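Amidase (Bacillus anthracis, PDB 5EWQ) probably hydrolyses carboxylic acid amides to the acid and ammonia, as a member of the amidase signature family. Local coordinates at residues M131-G136 / W143-D148; T150-L155 / A160-K165; T137-D142 / K387-F392; I70-I75 / T89-N94. All blocks are in the same frame, centred on the assembly; numbering follows the deposited sequence.

Interaction 1 (M131-G136 / W143-D148); sequences MPTSAG and WIADQD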
loop_
_atom_site.group_PDB
_atom_site.type_symbol
_atom_site.label_atom_id
_atom_site.label_comp_id
_atom_site.label_asym_id
_atom_site.label_seq_id
_atom_site.Cartn_x
_atom_site.Cartn_y
_atom_site.Cartn_z
HETATM N N MSE A 131 -18.272 -4.567 -3.350
HETATM C CA MSE A 131 -17.076 -5.278 -3.792
HETATM C C MSE A 131 -16.621 -6.342 -2.797
HETATM O O MSE A 131 -16.479 -6.067 -1.605
HETATM C CB MSE A 131 -15.941 -4.288 -4.047
HETATM C CG MSE A 131 -16.174 -3.373 -5.235
HETATM SE SE MSE A 131 -15.205 -1.692 -5.066
HETATM C CE MSE A 131 -16.159 -0.960 -3.527
ATOM N N PRO A 132 -16.393 -7.566 -3.295
ATOM C CA PRO A 132 -15.915 -8.698 -2.496
ATOM C C PRO A 132 -14.557 -8.453 -1.845
ATOM O O PRO A 132 -13.687 -7.821 -2.443
ATOM C CB PRO A 132 -15.817 -9.833 -3.520
ATOM C CG PRO A 132 -16.789 -9.466 -4.578
ATOM C CD PRO A 132 -16.732 -7.972 -4.670
ATOM N N THR A 133 -14.391 -8.951 -0.625
ATOM C CA THR A 133 -13.117 -8.884 0.075
ATOM C C THR A 133 -12.546 -10.290 0.168
ATOM O O THR A 133 -13.142 -11.166 0.792
ATOM C CB THR A 133 -13.268 -8.282 1.481
ATOM O OG1 THR A 133 -14.029 -7.072 1.401
ATOM C CG2 THR A 133 -11.904 -7.984 2.084
ATOM N N SER A 134 -11.393 -10.510 -0.452
ATOM C CA SER A 134 -10.900 -11.868 -0.629
ATOM C C SER A 134 -9.459 -12.070 -0.181
ATOM O O SER A 134 -9.005 -13.207 -0.058
ATOM C CB SER A 134 -11.031 -12.269 -2.098
ATOM O OG SER A 134 -12.314 -11.938 -2.599
ATOM N N ALA A 135 -8.749 -10.969 0.047
ATOM C CA ALA A 135 -7.320 -11.004 0.360
ATOM C C ALA A 135 -6.534 -11.751 -0.718
ATOM O O ALA A 135 -5.493 -12.347 -0.439
ATOM C CB ALA A 135 -7.085 -11.637 1.727
ATOM N N GLY A 136 -7.044 -11.714 -1.946
ATOM C CA GLY A 136 -6.389 -12.349 -3.076
ATOM C C GLY A 136 -6.643 -13.840 -3.203
ATOM O O GLY A 136 -6.017 -14.509 -4.024
ATOM N N TRP A 143 -17.065 -13.395 -1.833
ATOM C CA TRP A 143 -17.638 -13.014 -0.545
ATOM C C TRP A 143 -17.661 -11.503 -0.354
ATOM O O TRP A 143 -16.614 -10.863 -0.264
ATOM C CB TRP A 143 -16.873 -13.656 0.612
ATOM C CG TRP A 143 -17.364 -13.177 1.947
ATOM C CD1 TRP A 143 -18.568 -13.459 2.525
ATOM C CD2 TRP A 143 -16.670 -12.322 2.865
ATOM N NE1 TRP A 143 -18.665 -12.838 3.745
ATOM C CE2 TRP A 143 -17.513 -12.132 3.979
ATOM C CE3 TRP A 143 -15.417 -11.700 2.855
ATOM C CZ2 TRP A 143 -17.146 -11.348 5.070
ATOM C CZ3 TRP A 143 -15.054 -10.922 3.941
ATOM C CH2 TRP A 143 -15.916 -10.752 5.033
ATOM N N ILE A 144 -18.864 -10.945 -0.278
ATOM C CA ILE A 144 -19.035 -9.523 -0.014
ATOM C C ILE A 144 -19.295 -9.281 1.470
ATOM O O ILE A 144 -20.263 -9.797 2.032
ATOM C CB ILE A 144 -20.189 -8.930 -0.841
ATOM C CG1 ILE A 144 -19.940 -9.151 -2.335
ATOM C CG2 ILE A 144 -20.353 -7.454 -0.536
ATOM C CD1 ILE A 144 -21.035 -8.609 -3.227
ATOM N N ALA A 145 -18.426 -8.494 2.097
ATOM C CA ALA A 145 -18.509 -8.233 3.530
ATOM C C ALA A 145 -19.788 -7.489 3.899
ATOM O O ALA A 145 -20.463 -6.925 3.037
ATOM C CB ALA A 145 -17.291 -7.450 3.993
ATOM N N ASP A 146 -20.111 -7.489 5.188
ATOM C CA ASP A 146 -21.339 -6.868 5.672
ATOM C C ASP A 146 -21.170 -5.361 5.856
ATOM O O ASP A 146 -22.024 -4.577 5.443
ATOM C CB ASP A 146 -21.779 -7.515 6.987
ATOM C CG ASP A 146 -23.234 -7.241 7.315
ATOM O OD1 ASP A 146 -24.036 -7.085 6.370
ATOM O OD2 ASP A 146 -23.576 -7.186 8.514
ATOM N N GLN A 147 -20.063 -4.961 6.475
ATOM C CA GLN A 147 -19.791 -3.549 6.720
ATOM C C GLN A 147 -18.524 -3.091 6.007
ATOM O O GLN A 147 -17.700 -3.909 5.600
ATOM C CB GLN A 147 -19.661 -3.278 8.221
ATOM C CG GLN A 147 -20.845 -3.743 9.052
ATOM C CD GLN A 147 -20.692 -3.400 10.521
ATOM O OE1 GLN A 147 -19.864 -2.567 10.892
ATOM N NE2 GLN A 147 -21.490 -4.042 11.366
ATOM N N ASP A 148 -18.376 -1.779 5.854
ATOM C CA ASP A 148 -17.147 -1.212 5.318
ATOM C C ASP A 148 -16.047 -1.263 6.369
ATOM O O ASP A 148 -16.326 -1.330 7.565
ATOM C CB ASP A 148 -17.356 0.237 4.866
ATOM C CG ASP A 148 -18.232 0.347 3.635
ATOM O OD1 ASP A 148 -18.316 -0.635 2.873
ATOM O OD2 ASP A 148 -18.831 1.424 3.427
#

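Interaction 2 (T150-L155 / A160-K165); sequences TIVKQL and AFVLGK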
loop_
_atom_site.group_PDB
_atom_site.type_symbol
_atom_site.label_atom_id
_atom_site.label_comp_id
_atom_site.label_asym_id
_atom_site.label_seq_id
_atom_site.Cartn_x
_atom_site.Cartn_y
_atom_site.Cartn_z
ATOM N N THR A 150 -13.294 0.632 8.566
ATOM C CA THR A 150 -13.390 1.952 9.182
ATOM C C THR A 150 -12.671 3.011 8.353
ATOM O O THR A 150 -13.115 4.156 8.280
ATOM C CB THR A 150 -12.819 1.952 10.609
ATOM O OG1 THR A 150 -11.463 1.489 10.585
ATOM C CG2 THR A 150 -13.644 1.043 11.503
ATOM N N ILE A 151 -11.570 2.621 7.720
ATOM C CA ILE A 151 -10.822 3.537 6.867
ATOM C C ILE A 151 -11.617 3.876 5.609
ATOM O O ILE A 151 -11.481 4.965 5.056
ATOM C CB ILE A 151 -9.450 2.955 6.474
ATOM C CG1 ILE A 151 -9.613 1.609 5.766
ATOM C CG2 ILE A 151 -8.571 2.797 7.702
ATOM C CD1 ILE A 151 -8.305 0.986 5.325
ATOM N N VAL A 152 -12.456 2.943 5.167
ATOM C CA VAL A 152 -13.321 3.171 4.017
ATOM C C VAL A 152 -14.503 4.044 4.423
ATOM O O VAL A 152 -14.916 4.940 3.684
ATOM C CB VAL A 152 -13.832 1.845 3.419
ATOM C CG1 VAL A 152 -14.836 2.106 2.307
ATOM C CG2 VAL A 152 -12.668 1.014 2.909
ATOM N N LYS A 153 -15.034 3.780 5.613
ATOM C CA LYS A 153 -16.147 4.552 6.148
ATOM C C LYS A 153 -15.735 6.003 6.384
ATOM O O LYS A 153 -16.503 6.926 6.113
ATOM C CB LYS A 153 -16.656 3.926 7.448
ATOM C CG LYS A 153 -17.873 4.618 8.042
ATOM C CD LYS A 153 -18.347 3.914 9.303
ATOM N N GLN A 154 -14.518 6.197 6.881
ATOM C CA GLN A 154 -14.000 7.537 7.133
ATOM C C GLN A 154 -13.623 8.245 5.834
ATOM O O GLN A 154 -13.638 9.474 5.761
ATOM C CB GLN A 154 -12.792 7.479 8.071
ATOM C CG GLN A 154 -13.130 7.082 9.501
ATOM C CD GLN A 154 -11.900 6.989 10.385
ATOM O OE1 GLN A 154 -10.779 7.233 9.938
ATOM N NE2 GLN A 154 -12.105 6.633 11.650
ATOM N N LEU A 155 -13.285 7.463 4.812
ATOM C CA LEU A 155 -12.934 8.018 3.509
ATOM C C LEU A 155 -14.132 8.691 2.850
ATOM O O LEU A 155 -13.995 9.732 2.207
ATOM C CB LEU A 155 -12.378 6.929 2.590
ATOM C CG LEU A 155 -10.855 6.810 2.534
ATOM C CD1 LEU A 155 -10.432 5.700 1.581
ATOM C CD2 LEU A 155 -10.243 8.137 2.123
ATOM N N ALA A 160 -14.524 11.170 -0.569
ATOM C CA ALA A 160 -13.847 10.148 -1.361
ATOM C C ALA A 160 -14.719 8.908 -1.518
ATOM O O ALA A 160 -15.597 8.647 -0.696
ATOM C CB ALA A 160 -12.513 9.782 -0.727
ATOM N N PHE A 161 -14.476 8.149 -2.582
ATOM C CA PHE A 161 -15.211 6.913 -2.822
ATOM C C PHE A 161 -14.281 5.835 -3.364
ATOM O O PHE A 161 -13.270 6.136 -3.999
ATOM C CB PHE A 161 -16.373 7.150 -3.791
ATOM C CG PHE A 161 -15.943 7.394 -5.212
ATOM C CD1 PHE A 161 -15.519 8.648 -5.617
ATOM C CD2 PHE A 161 -15.975 6.369 -6.145
ATOM C CE1 PHE A 161 -15.127 8.875 -6.924
ATOM C CE2 PHE A 161 -15.583 6.589 -7.452
ATOM C CZ PHE A 161 -15.159 7.845 -7.842
ATOM N N VAL A 162 -14.627 4.577 -3.111
ATOM C CA VAL A 162 -13.804 3.462 -3.560
ATOM C C VAL A 162 -14.043 3.150 -5.036
ATOM O O VAL A 162 -15.117 2.687 -5.419
ATOM C CB VAL A 162 -14.065 2.195 -2.727
ATOM C CG1 VAL A 162 -13.144 1.072 -3.176
ATOM C CG2 VAL A 162 -13.874 2.486 -1.248
ATOM N N LEU A 163 -13.030 3.410 -5.857
ATOM C CA LEU A 163 -13.109 3.137 -7.287
ATOM C C LEU A 163 -13.104 1.637 -7.558
ATOM O O LEU A 163 -13.851 1.145 -8.404
ATOM C CB LEU A 163 -11.948 3.807 -8.024
ATOM C CG LEU A 163 -11.821 3.502 -9.517
ATOM C CD1 LEU A 163 -13.040 4.001 -10.277
ATOM C CD2 LEU A 163 -10.544 4.106 -10.082
ATOM N N GLY A 164 -12.256 0.918 -6.831
ATOM C CA GLY A 164 -12.146 -0.521 -6.984
ATOM C C GLY A 164 -11.148 -1.120 -6.011
ATOM O O GLY A 164 -10.746 -0.472 -5.044
ATOM N N LYS A 165 -10.743 -2.359 -6.263
ATOM C CA LYS A 165 -9.787 -3.028 -5.389
ATOM C C LYS A 165 -8.557 -3.509 -6.154
ATOM O O LYS A 165 -8.641 -3.870 -7.328
ATOM C CB LYS A 165 -10.459 -4.194 -4.662
ATOM C CG LYS A 165 -11.519 -3.739 -3.673
ATOM C CD LYS A 165 -12.099 -4.894 -2.877
ATOM C CE LYS A 165 -13.079 -4.381 -1.834
ATOM N NZ LYS A 165 -13.709 -5.479 -1.052
#

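Interaction 3 (T137-D142 / K387-F392); sequences TYVLKD and KEIIAF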
loop_
_atom_site.group_PDB
_atom_site.type_symbol
_atom_site.label_atom_id
_atom_site.label_comp_id
_atom_site.label_asym_id
_atom_site.label_seq_id
_atom_site.Cartn_x
_atom_site.Cartn_y
_atom_site.Cartn_z
ATOM N N THR A 137 -7.563 -14.367 -2.402
ATOM C CA THR A 137 -7.826 -15.805 -2.401
ATOM C C THR A 137 -8.963 -16.192 -3.341
ATOM O O THR A 137 -9.840 -15.383 -3.642
ATOM C CB THR A 137 -8.162 -16.314 -0.987
ATOM O OG1 THR A 137 -9.447 -15.822 -0.588
ATOM C CG2 THR A 137 -7.114 -15.845 0.003
ATOM N N TYR A 138 -8.939 -17.440 -3.796
ATOM C CA TYR A 138 -9.985 -17.970 -4.660
ATOM C C TYR A 138 -11.228 -18.336 -3.850
ATOM O O TYR A 138 -12.352 -18.247 -4.342
ATOM C CB TYR A 138 -9.474 -19.194 -5.430
ATOM C CG TYR A 138 -10.464 -19.766 -6.422
ATOM C CD1 TYR A 138 -10.478 -19.339 -7.744
ATOM C CD2 TYR A 138 -11.379 -20.741 -6.039
ATOM C CE1 TYR A 138 -11.379 -19.859 -8.654
ATOM C CE2 TYR A 138 -12.285 -21.264 -6.943
ATOM C CZ TYR A 138 -12.280 -20.821 -8.250
ATOM O OH TYR A 138 -13.178 -21.343 -9.152
ATOM N N VAL A 139 -11.015 -18.744 -2.603
ATOM C CA VAL A 139 -12.103 -19.215 -1.752
ATOM C C VAL A 139 -13.023 -18.068 -1.323
ATOM O O VAL A 139 -14.212 -18.275 -1.070
ATOM C CB VAL A 139 -11.550 -19.948 -0.503
ATOM C CG1 VAL A 139 -10.748 -18.998 0.378
ATOM C CG2 VAL A 139 -12.671 -20.611 0.282
ATOM N N LEU A 140 -12.478 -16.858 -1.264
ATOM C CA LEU A 140 -13.252 -15.694 -0.846
ATOM C C LEU A 140 -13.504 -14.735 -2.006
ATOM O O LEU A 140 -13.881 -13.583 -1.795
ATOM C CB LEU A 140 -12.534 -14.954 0.285
ATOM C CG LEU A 140 -12.394 -15.656 1.635
ATOM C CD1 LEU A 140 -11.437 -14.885 2.529
ATOM C CD2 LEU A 140 -13.751 -15.799 2.302
ATOM N N LYS A 141 -13.308 -15.222 -3.229
ATOM C CA LYS A 141 -13.369 -14.376 -4.420
ATOM C C LYS A 141 -14.737 -13.726 -4.634
ATOM O O LYS A 141 -14.845 -12.716 -5.331
ATOM C CB LYS A 141 -12.989 -15.186 -5.663
ATOM C CG LYS A 141 -14.035 -16.202 -6.095
ATOM C CD LYS A 141 -13.546 -17.018 -7.281
ATOM C CE LYS A 141 -14.595 -18.019 -7.739
ATOM N NZ LYS A 141 -15.842 -17.346 -8.196
ATOM N N ASP A 142 -15.775 -14.298 -4.033
ATOM C CA ASP A 142 -17.131 -13.801 -4.236
ATOM C C ASP A 142 -17.806 -13.366 -2.937
ATOM O O ASP A 142 -18.984 -13.008 -2.937
ATOM C CB ASP A 142 -17.983 -14.867 -4.927
ATOM C CG ASP A 142 -17.501 -15.180 -6.330
ATOM O OD1 ASP A 142 -17.100 -14.238 -7.047
ATOM O OD2 ASP A 142 -17.519 -16.367 -6.716
ATOM N N LYS A 387 -8.715 -24.356 8.563
ATOM C CA LYS A 387 -8.759 -25.774 8.223
ATOM C C LYS A 387 -9.607 -26.024 6.980
ATOM O O LYS A 387 -9.264 -26.858 6.142
ATOM C CB LYS A 387 -9.307 -26.592 9.393
ATOM C CG LYS A 387 -8.330 -27.607 9.957
ATOM C CD LYS A 387 -9.012 -28.534 10.951
ATOM C CE LYS A 387 -9.693 -27.757 12.066
ATOM N NZ LYS A 387 -10.416 -28.659 13.006
ATOM N N GLU A 388 -10.715 -25.300 6.868
ATOM C CA GLU A 388 -11.625 -25.465 5.741
ATOM C C GLU A 388 -11.022 -24.915 4.451
ATOM O O GLU A 388 -11.286 -25.431 3.364
ATOM C CB GLU A 388 -12.963 -24.787 6.035
ATOM C CG GLU A 388 -13.712 -25.405 7.205
ATOM C CD GLU A 388 -14.963 -24.633 7.580
ATOM O OE1 GLU A 388 -15.544 -24.926 8.646
ATOM O OE2 GLU A 388 -15.364 -23.735 6.811
ATOM N N ILE A 389 -10.211 -23.868 4.579
ATOM C CA ILE A 389 -9.508 -23.292 3.437
ATOM C C ILE A 389 -8.539 -24.298 2.831
ATOM O O ILE A 389 -8.517 -24.503 1.616
ATOM C CB ILE A 389 -8.731 -22.023 3.832
ATOM C CG1 ILE A 389 -9.695 -20.935 4.301
ATOM C CG2 ILE A 389 -7.893 -21.521 2.667
ATOM C CD1 ILE A 389 -9.013 -19.724 4.890
ATOM N N ILE A 390 -7.740 -24.921 3.693
ATOM C CA ILE A 390 -6.761 -25.917 3.272
ATOM C C ILE A 390 -7.431 -27.067 2.524
ATOM O O ILE A 390 -6.927 -27.533 1.501
ATOM C CB ILE A 390 -5.981 -26.473 4.481
ATOM C CG1 ILE A 390 -5.220 -25.348 5.185
ATOM C CG2 ILE A 390 -5.024 -27.569 4.047
ATOM C CD1 ILE A 390 -4.437 -25.801 6.399
ATOM N N ALA A 391 -8.575 -27.509 3.033
ATOM C CA ALA A 391 -9.336 -28.575 2.398
ATOM C C ALA A 391 -9.945 -28.101 1.082
ATOM O O ALA A 391 -10.069 -28.872 0.130
ATOM C CB ALA A 391 -10.422 -29.080 3.334
ATOM N N PHE A 392 -10.320 -26.828 1.038
ATOM C CA PHE A 392 -10.922 -26.239 -0.154
ATOM C C PHE A 392 -9.919 -26.151 -1.299
ATOM O O PHE A 392 -10.239 -26.472 -2.443
ATOM C CB PHE A 392 -11.480 -24.849 0.166
ATOM C CG PHE A 392 -12.117 -24.164 -1.010
ATOM C CD1 PHE A 392 -13.446 -24.389 -1.324
ATOM C CD2 PHE A 392 -11.387 -23.287 -1.798
ATOM C CE1 PHE A 392 -14.035 -23.760 -2.402
ATOM C CE2 PHE A 392 -11.971 -22.655 -2.877
ATOM C CZ PHE A 392 -13.297 -22.890 -3.180
#

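Interaction 4 (I70-I75 / T89-N94); sequences IYLFRI and TEINPN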
loop_
_atom_site.group_PDB
_atom_site.type_symbol
_atom_site.label_atom_id
_atom_site.label_comp_id
_atom_site.label_asym_id
_atom_site.label_seq_id
_atom_site.Cartn_x
_atom_site.Cartn_y
_atom_site.Cartn_z
ATOM N N ILE A 70 -11.985 8.120 -17.151
ATOM C CA ILE A 70 -10.626 7.971 -17.661
ATOM C C ILE A 70 -9.922 6.779 -17.023
ATOM O O ILE A 70 -9.320 5.958 -17.715
ATOM C CB ILE A 70 -9.791 9.243 -17.415
ATOM C CG1 ILE A 70 -10.396 10.430 -18.165
ATOM C CG2 ILE A 70 -8.347 9.029 -17.845
ATOM C CD1 ILE A 70 -9.673 11.736 -17.925
ATOM N N TYR A 71 -10.010 6.686 -15.701
ATOM C CA TYR A 71 -9.380 5.598 -14.962
ATOM C C TYR A 71 -9.938 4.239 -15.370
ATOM O O TYR A 71 -9.181 3.303 -15.620
ATOM C CB TYR A 71 -9.552 5.812 -13.458
ATOM C CG TYR A 71 -8.721 6.952 -12.919
ATOM C CD1 TYR A 71 -7.403 7.122 -13.318
ATOM C CD2 TYR A 71 -9.256 7.867 -12.024
ATOM C CE1 TYR A 71 -6.636 8.162 -12.833
ATOM C CE2 TYR A 71 -8.499 8.913 -11.535
ATOM C CZ TYR A 71 -7.189 9.056 -11.942
ATOM O OH TYR A 71 -6.426 10.095 -11.459
ATOM N N LEU A 72 -11.262 4.141 -15.441
ATOM C CA LEU A 72 -11.918 2.908 -15.864
ATOM C C LEU A 72 -11.502 2.529 -17.281
ATOM O O LEU A 72 -11.319 1.352 -17.591
ATOM C CB LEU A 72 -13.440 3.052 -15.785
ATOM C CG LEU A 72 -14.043 3.256 -14.396
ATOM C CD1 LEU A 72 -15.555 3.399 -14.487
ATOM C CD2 LEU A 72 -13.663 2.111 -13.470
ATOM N N PHE A 73 -11.352 3.538 -18.133
ATOM C CA PHE A 73 -10.933 3.322 -19.512
ATOM C C PHE A 73 -9.492 2.826 -19.573
ATOM O O PHE A 73 -9.158 1.963 -20.384
ATOM C CB PHE A 73 -11.090 4.609 -20.325
ATOM C CG PHE A 73 -10.652 4.482 -21.755
ATOM C CD1 PHE A 73 -11.379 3.716 -22.650
ATOM C CD2 PHE A 73 -9.520 5.139 -22.207
ATOM C CE1 PHE A 73 -10.980 3.601 -23.969
ATOM C CE2 PHE A 73 -9.116 5.029 -23.525
ATOM C CZ PHE A 73 -9.847 4.258 -24.406
ATOM N N ARG A 74 -8.645 3.373 -18.706
ATOM C CA ARG A 74 -7.242 2.975 -18.657
ATOM C C ARG A 74 -7.085 1.564 -18.100
ATOM O O ARG A 74 -6.252 0.794 -18.574
ATOM C CB ARG A 74 -6.430 3.967 -17.820
ATOM C CG ARG A 74 -6.278 5.336 -18.462
ATOM C CD ARG A 74 -5.373 6.236 -17.637
ATOM N NE ARG A 74 -4.038 5.667 -17.483
ATOM C CZ ARG A 74 -3.044 5.849 -18.345
ATOM N NH1 ARG A 74 -3.232 6.588 -19.430
ATOM N NH2 ARG A 74 -1.862 5.291 -18.125
ATOM N N ILE A 75 -7.887 1.229 -17.093
ATOM C CA ILE A 75 -7.876 -0.113 -16.521
ATOM C C ILE A 75 -8.330 -1.132 -17.563
ATOM O O ILE A 75 -7.804 -2.243 -17.640
ATOM C CB ILE A 75 -8.780 -0.204 -15.271
ATOM C CG1 ILE A 75 -8.246 0.700 -14.159
ATOM C CG2 ILE A 75 -8.871 -1.639 -14.767
ATOM C CD1 ILE A 75 -9.134 0.755 -12.936
ATOM N N THR A 89 -8.381 -6.187 -8.990
ATOM C CA THR A 89 -9.212 -7.354 -8.720
ATOM C C THR A 89 -10.692 -7.031 -8.874
ATOM O O THR A 89 -11.446 -7.806 -9.459
ATOM C CB THR A 89 -8.976 -7.910 -7.302
ATOM O OG1 THR A 89 -9.100 -6.851 -6.344
ATOM C CG2 THR A 89 -7.595 -8.529 -7.193
ATOM N N GLU A 90 -11.104 -5.885 -8.347
ATOM C CA GLU A 90 -12.512 -5.521 -8.350
ATOM C C GLU A 90 -12.738 -4.092 -8.832
ATOM O O GLU A 90 -11.880 -3.226 -8.666
ATOM C CB GLU A 90 -13.104 -5.694 -6.951
ATOM C CG GLU A 90 -14.512 -6.255 -6.945
ATOM C CD GLU A 90 -14.548 -7.724 -7.321
ATOM O OE1 GLU A 90 -15.536 -8.152 -7.957
ATOM O OE2 GLU A 90 -13.591 -8.450 -6.976
ATOM N N ILE A 91 -13.900 -3.859 -9.431
ATOM C CA ILE A 91 -14.299 -2.525 -9.864
ATOM C C ILE A 91 -15.699 -2.209 -9.356
ATOM O O ILE A 91 -16.622 -3.000 -9.539
ATOM C CB ILE A 91 -14.269 -2.386 -11.401
ATOM C CG1 ILE A 91 -12.827 -2.359 -11.907
ATOM C CG2 ILE A 91 -14.996 -1.124 -11.842
ATOM C CD1 ILE A 91 -12.047 -1.140 -11.464
ATOM N N ASN A 92 -15.847 -1.059 -8.706
ATOM C CA ASN A 92 -17.148 -0.605 -8.234
ATOM C C ASN A 92 -18.095 -0.367 -9.406
ATOM O O ASN A 92 -17.839 0.494 -10.247
ATOM C CB ASN A 92 -16.996 0.673 -7.403
ATOM C CG ASN A 92 -18.247 1.016 -6.610
ATOM O OD1 ASN A 92 -19.356 0.609 -6.955
ATOM N ND2 ASN A 92 -18.070 1.779 -5.536
ATOM N N PRO A 93 -19.191 -1.138 -9.471
ATOM C CA PRO A 93 -20.190 -0.949 -10.527
ATOM C C PRO A 93 -20.959 0.356 -10.353
ATOM O O PRO A 93 -21.562 0.850 -11.304
ATOM C CB PRO A 93 -21.114 -2.158 -10.356
ATOM C CG PRO A 93 -20.977 -2.528 -8.921
ATOM C CD PRO A 93 -19.547 -2.245 -8.568
ATOM N N ASN A 94 -20.930 0.902 -9.142
ATOM C CA ASN A 94 -21.601 2.161 -8.847
ATOM C C ASN A 94 -20.624 3.331 -8.813
ATOM O O ASN A 94 -20.943 4.397 -8.291
ATOM C CB ASN A 94 -22.342 2.071 -7.511
ATOM C CG ASN A 94 -23.347 0.936 -7.476
ATOM O OD1 ASN A 94 -23.949 0.592 -8.493
ATOM N ND2 ASN A 94 -23.532 0.346 -6.301
#

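Interaction 1 (M131-G136 / W143-D148)
The carbonyl oxygen of W143 is approached by two consecutive residues of the facing loop segment. T133 N donates to W143 O at 3.0 Å, although the N-H itself is bent at 146°. Beside it the CA-H of P132 lies close to the same oxygen, well bent, with P132 CA to W143 O at 3.2 Å, adding a softer contact. One backbone hydrogen bond thus joins two irregular segments of the chain. The tryptophan then reaches across: with CG anti to the backbone N (chi1 175°), the indole swings past T133, whose carbonyl oxygen lies in the ring plane at the edge carrying CE3, while T133 CB stands 4.0 Å from W143 CZ3. One indole face is covered from its own segment, by A145 N over the ring centre, and the side chain also packs on Q378, V381 and P382. P132 and I144 also run side by side, pointing the same way, with P132 CG 3.9 Å from I144 CG1. In the 131-136 loop, P132 O and M131 O both accept from K165 NZ, and T133 OG1 is paired with V125 O. The contact illustrates how a long loop between strand 118-122 and helix 150-155 can be folded on itself: several backbone polar atoms are met by other backbone groups and K165, while proline, isoleucine and the edge-on indole pack beside them.

Interaction 2 (T150-L155 / A160-K165)
V152 is the first residue of the helix to touch the strand, in a contact that belongs to a beta-alpha-beta crossover: strand 118-122, helix 150-155 and strand 161-166, the two strands lying parallel and adjacent in the large mixed sheet. Its CG1, anti to the backbone N (chi1 175°), extends to meet V162 CG2 at 3.7 Å, and the two side chains cross at about a right angle. Each valine thus offers a single methyl to the other. The same helix residue also leans on V125 from the loop, and V162 rests against V121 of the neighbouring strand 118-122, so this small methyl contact is embedded in a wider apolar layer. One turn after V152 comes L155, which points toward the strand segment and packs on A160, just before the strand. Near the connection to the strand, L155 O receives a bond from A160 N at 3.2 Å. That bond is weak, with an angle of 125° at the hydrogen, so side-chain packing probably matters too. F161 turns away, to the opposite layer, where it meets T68 of helix 64-79 and E98 and L102 of helix 95-104; V162 is the residue whose CG2 meets the helix. Neighbouring strand residues thus serve different helical layers. L155 itself reaches A160 by its CD2, 4.0 Å from A160 CB.

Interaction 3 (T137-D142 / K387-F392)
This is an apolar contact at the periphery of the fold, where a turn in the loop between strand 118-122 and helix 150-155 meets helix 386-394, far away in sequence. V139 and F392 carry it. V139 CG2 sits over one face of the phenyl ring, 3.8 Å from its centroid and 16° off the normal, a CH-pi contact, while V139 CB comes within 3.6 Å of F392 CD2. F392 has CG anti to its backbone N (chi1 180°), which sends the ring outward from the helix to lie under the valine. Y138 joins at the rim: CD2 of Y138 and CE2 of F392, 3.7 Å apart, each lie near the plane of the other ring, an edge-to-edge contact. A turn earlier on the helix, I389 CG2 touches V139 CG1 more loosely, at 4.4 Å. The loop here forms a type I turn from Y138 to K141 and an ST motif, in which T137 OG1 accepts from L140 N at 3.3 Å. F392 is also in cation-pi contact with R400. Its pi cloud therefore serves both a methyl and a guanidinium, and the join between loop and helix rests on apolar packing and a CH-pi contact, with no polar bond across it.

Interaction 4 (I70-I75 / T89-N94)
I91 faces a leucine and an isoleucine of the helix, L72 and I75, and its two branches divide the work. With I91 CG1 beside the backbone N (chi1 -72°) and CG2 anti to it, the methyl CG2 is directed at L72 and the longer arm at I75. I75 and I91 reach toward each other tip to tip, I75 CD1 meeting I91 CD1 at 3.8 Å. L72 comes in at a slant instead, with its CD2 3.9 Å from I91 CG2 and 4.1 Å from I91 CD1, so a single leucine methyl lies against both branches. L72 and I75 are three residues apart, nearly a full turn, and therefore present their ends on the same helix face, with the isoleucine set against both. All three are buried, and methyl groups alone meet across this interface. The strand leaves it through an Asx turn: N92 OD1 accepts from N94 N at 2.7 Å, the donor standing 38° above the carbonyl plane, just before helix 95-104 begins. Earlier in the strand T89 and E90 both face K165, a classic beta bulge on the side of strand 161-166. Helix 64-79 thus packs on the outermost strand of the sheet at one end, 88-91. L163 of the adjoining strand 161-166 also touches L72, while V22 of helix 20-28 lies against both I75 and I91 and brings a second helix to the same apolar cluster.

Overall arrangement
Interactions 2 and 4 are buried helix-to-strand contacts on one sheet, since strands 161-166 and 88-91 are neighbours and K165 pairs with the bulged T89 and E90; both rely mainly on aliphatic side chains, interaction 2 adding one weak backbone bond. Interaction 1, also buried but within an irregular loop, depends more on backbone polarity, and K165 NZ ties it to interaction 2. The same loop continues into interaction 3, but there it meets a distant helix through aromatic rings, part buried and nearer the surface. Interactions 2 and 3 do not touch, their centres about 25 Å apart; the loop of interaction 1, which touches both, lies between them.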